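Local coordinates for protein hypothetical methylmalonyl-CoA decarboxylase alpha subunit (Sulfolobus tokodaii, PDB 1X0U) that is a putative carboxyl transferase subunit of the ClpP/crotonase superfamily, built from two halves with similar mixed beta-sheets and part of a six-chain assembly, at residues A47-D52 with L245-L250. Residues are numbered along the deposited sequence; the frame is centred on the assembly and turned at random.
Sequences ALLFDD and LTKRLL
L48, L49 and K247 make a mixed apolar and water-bridged contact between the C-terminal end of helix 42-49 and one side of helix 239-252, in the N-terminal of the two crotonase-like halves, whose mixed sheet includes strands 81-88 and 166-170. The closest CA pair, L49 and K247, is 7.3 Å apart, and 169 Å² is buried in all. The apolar part is small. L49 holds CG anti to its own backbone nitrogen (chi1 173°), which carries CD1 across to helix 239-252; there L49 CD1 lies 3.6 Å from T246 OG1 and 4.1 Å from K247 CG. The two side chains of L49 and T246 run roughly perpendicular, whereas those of L49 and K247 run antiparallel alongside each other. T246 OG1 touches the methyl while hydrogen-bonding to the carbonyl of I243 in its own helix. L49 also touches I243, and V88 of strand 81-88 packs against both K247 and L250. Beyond CG the K247 chain is fully extended and reaches the last turn of helix 42-49, where F50 is the first residue to leave helical backbone angles. K247 NZ stays 3.6 Å from L48 O, and two waters make the link. The first donates to L48 O and accepts from K247 NZ at 3.2 Å. The second donates to both L49 O and D51 OD1 and receives a weak bond from NZ. The ammonium would thus be expected to add favourable electrostatics to a helix end rich in carbonyl oxygens. D51 is itself fixed by the backbone nitrogens of D89 and G90, so its carboxylate links the turn between strands 81-88 and 91-98 to this water, through OD1. Alongside the bridges, the K247 methylene CE sits 3.3 Å from L49 O.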
ATOM      1  N   ALA A  47      10.432 -16.147  38.023  1.00 14.54           N
ATOM      2  CA  ALA A  47      10.255 -17.597  38.017  1.00 15.70           C
ATOM      3  C   ALA A  47       8.782 -17.950  38.242  1.00 14.43           C
ATOM      4  O   ALA A  47       8.289 -18.934  37.702  1.00 13.88           O
ATOM      5  CB  ALA A  47      11.136 -18.261  39.098  1.00 15.13           C
ATOM      6  N   LEU A  48       8.088 -17.157  39.052  1.00 14.15           N
ATOM      7  CA  LEU A  48       6.665 -17.389  39.309  1.00 15.44           C
ATOM      8  C   LEU A  48       5.862 -17.153  38.020  1.00 16.22           C
ATOM      9  O   LEU A  48       5.047 -17.990  37.617  1.00 18.17           O
ATOM     10  CB  LEU A  48       6.151 -16.440  40.403  1.00 16.76           C
ATOM     11  CG  LEU A  48       5.986 -16.858  41.872  1.00 18.79           C
ATOM     12  CD1 LEU A  48       6.360 -18.316  42.090  1.00 17.76           C
ATOM     13  CD2 LEU A  48       6.838 -15.950  42.744  1.00 20.93           C
ATOM     14  N   LEU A  49       6.117 -16.019  37.366  1.00 15.12           N
ATOM     15  CA  LEU A  49       5.414 -15.640  36.148  1.00 15.47           C
ATOM     16  C   LEU A  49       5.588 -16.529  34.923  1.00 16.41           C
ATOM     17  O   LEU A  49       4.617 -16.852  34.241  1.00 17.11           O
ATOM     18  CB  LEU A  49       5.792 -14.206  35.758  1.00 15.97           C
ATOM     19  CG  LEU A  49       5.278 -13.708  34.400  1.00 14.45           C
ATOM     20  CD1 LEU A  49       3.764 -13.840  34.353  1.00 12.60           C
ATOM     21  CD2 LEU A  49       5.701 -12.250  34.186  1.00 13.29           C
ATOM     22  N   PHE A  50       6.817 -16.917  34.624  1.00 15.32           N
ATOM     23  CA  PHE A  50       7.044 -17.715  33.433  1.00 16.16           C
ATOM     24  C   PHE A  50       6.933 -19.189  33.681  1.00 17.60           C
ATOM     25  O   PHE A  50       7.265 -19.646  34.768  1.00 15.59           O
ATOM     26  CB  PHE A  50       8.396 -17.358  32.834  1.00 15.27           C
ATOM     27  CG  PHE A  50       8.433 -15.974  32.270  1.00 15.27           C
ATOM     28  CD1 PHE A  50       8.818 -14.900  33.054  1.00 14.42           C
ATOM     29  CD2 PHE A  50       8.012 -15.737  30.963  1.00 12.32           C
ATOM     30  CE1 PHE A  50       8.790 -13.610  32.540  1.00 14.06           C
ATOM     31  CE2 PHE A  50       7.982 -14.454  30.448  1.00 12.94           C
ATOM     32  CZ  PHE A  50       8.369 -13.393  31.235  1.00 14.22           C
ATOM     33  N   ASP A  51       6.436 -19.921  32.685  1.00 19.09           N
ATOM     34  CA  ASP A  51       6.261 -21.360  32.813  1.00 21.41           C
ATOM     35  C   ASP A  51       7.501 -21.854  33.518  1.00 25.35           C
ATOM     36  O   ASP A  51       8.489 -22.270  32.910  1.00 24.30           O
ATOM     37  CB  ASP A  51       6.059 -21.985  31.436  1.00 19.88           C
ATOM     38  CG  ASP A  51       4.808 -21.465  30.766  1.00 18.77           C
ATOM     39  OD1 ASP A  51       3.972 -20.893  31.491  1.00 21.49           O
ATOM     40  OD2 ASP A  51       4.644 -21.620  29.542  1.00 20.28           O
ATOM     41  N   ASP A  52       7.397 -21.731  34.840  1.00 30.02           N
ATOM     42  CA  ASP A  52       8.420 -22.040  35.813  1.00 31.52           C
ATOM     43  C   ASP A  52       9.493 -22.931  35.295  1.00 32.24           C
ATOM     44  O   ASP A  52       9.237 -23.946  34.642  1.00 32.67           O
ATOM     45  CB  ASP A  52       7.786 -22.614  37.096  1.00 31.21           C
ATOM     46  CG  ASP A  52       6.891 -21.594  37.816  1.00 32.71           C
ATOM     47  OD1 ASP A  52       6.714 -21.721  39.054  1.00 34.87           O
ATOM     48  OD2 ASP A  52       6.362 -20.672  37.147  1.00 25.65           O
ATOM     49  N   LEU A 245      -2.673 -12.671  38.476  1.00 13.16           N
ATOM     50  CA  LEU A 245      -3.587 -11.760  37.814  1.00 14.81           C
ATOM     51  C   LEU A 245      -3.034 -11.439  36.420  1.00 15.08           C
ATOM     52  O   LEU A 245      -3.779 -11.469  35.443  1.00 15.59           O
ATOM     53  CB  LEU A 245      -3.740 -10.479  38.645  1.00 16.72           C
ATOM     54  CG  LEU A 245      -4.921  -9.506  38.480  1.00 20.47           C
ATOM     55  CD1 LEU A 245      -4.383  -8.134  38.154  1.00 21.80           C
ATOM     56  CD2 LEU A 245      -5.889  -9.972  37.413  1.00 21.94           C
ATOM     57  N   THR A 246      -1.733 -11.150  36.316  1.00 14.21           N
ATOM     58  CA  THR A 246      -1.165 -10.837  35.007  1.00 15.34           C
ATOM     59  C   THR A 246      -1.351 -12.020  34.058  1.00 14.15           C
ATOM     60  O   THR A 246      -1.663 -11.828  32.878  1.00 13.09           O
ATOM     61  CB  THR A 246       0.342 -10.484  35.055  1.00 15.48           C
ATOM     62  OG1 THR A 246       1.097 -11.669  35.318  1.00 24.53           O
ATOM     63  CG2 THR A 246       0.628  -9.447  36.121  1.00  9.63           C
ATOM     64  N   LYS A 247      -1.166 -13.235  34.562  1.00 13.35           N
ATOM     65  CA  LYS A 247      -1.359 -14.426  33.728  1.00 16.17           C
ATOM     66  C   LYS A 247      -2.801 -14.491  33.243  1.00 15.44           C
ATOM     67  O   LYS A 247      -3.071 -14.866  32.107  1.00 15.71           O
ATOM     68  CB  LYS A 247      -1.079 -15.710  34.505  1.00 16.59           C
ATOM     69  CG  LYS A 247       0.363 -16.002  34.821  1.00 19.69           C
ATOM     70  CD  LYS A 247       0.422 -17.338  35.547  1.00 23.40           C
ATOM     71  CE  LYS A 247       1.835 -17.759  35.860  1.00 27.93           C
ATOM     72  NZ  LYS A 247       1.849 -19.141  36.420  1.00 31.30           N
ATOM     73  N   ARG A 248      -3.731 -14.131  34.121  1.00 17.68           N
ATOM     74  CA  ARG A 248      -5.145 -14.167  33.770  1.00 18.05           C
ATOM     75  C   ARG A 248      -5.466 -13.065  32.763  1.00 17.39           C
ATOM     76  O   ARG A 248      -6.231 -13.277  31.815  1.00 15.14           O
ATOM     77  CB  ARG A 248      -6.006 -14.009  35.022  1.00 19.92           C
ATOM     78  CG  ARG A 248      -7.472 -14.310  34.766  1.00 26.01           C
ATOM     79  CD  ARG A 248      -8.357 -13.977  35.954  1.00 28.67           C
ATOM     80  NE  ARG A 248      -9.766 -14.080  35.582  1.00 32.56           N
ATOM     81  CZ  ARG A 248     -10.767 -13.583  36.300  1.00 33.73           C
ATOM     82  NH1 ARG A 248     -10.517 -12.946  37.436  1.00 32.56           N
ATOM     83  NH2 ARG A 248     -12.016 -13.718  35.876  1.00 35.43           N
ATOM     84  N   LEU A 249      -4.877 -11.890  32.968  1.00 15.08           N
ATOM     85  CA  LEU A 249      -5.094 -10.773  32.065  1.00 14.86           C
ATOM     86  C   LEU A 249      -4.583 -11.156  30.681  1.00 15.74           C
ATOM     87  O   LEU A 249      -5.288 -11.011  29.688  1.00 17.85           O
ATOM     88  CB  LEU A 249      -4.353  -9.533  32.571  1.00 13.89           C
ATOM     89  CG  LEU A 249      -4.502  -8.274  31.718  1.00 15.28           C
ATOM     90  CD1 LEU A 249      -5.998  -7.964  31.544  1.00 14.40           C
ATOM     91  CD2 LEU A 249      -3.768  -7.102  32.385  1.00 12.74           C
ATOM     92  N   LEU A 250      -3.353 -11.657  30.614  1.00 17.21           N
ATOM     93  CA  LEU A 250      -2.770 -12.058  29.334  1.00 16.40           C
ATOM     94  C   LEU A 250      -3.632 -13.086  28.607  1.00 15.86           C
ATOM     95  O   LEU A 250      -3.730 -13.057  27.373  1.00 15.04           O
ATOM     96  CB  LEU A 250      -1.369 -12.638  29.539  1.00 14.03           C
ATOM     97  CG  LEU A 250      -0.228 -11.664  29.837  1.00 15.98           C
ATOM     98  CD1 LEU A 250       0.989 -12.459  30.293  1.00 13.76           C
ATOM     99  CD2 LEU A 250       0.096 -10.830  28.594  1.00 14.93           C
TER
HETATM  100  O   HOH W   1       3.005 -19.094  39.380  1.00 22.28           O
HETATM  101  O   HOH W   2       3.704 -19.506  33.923  1.00 24.20           O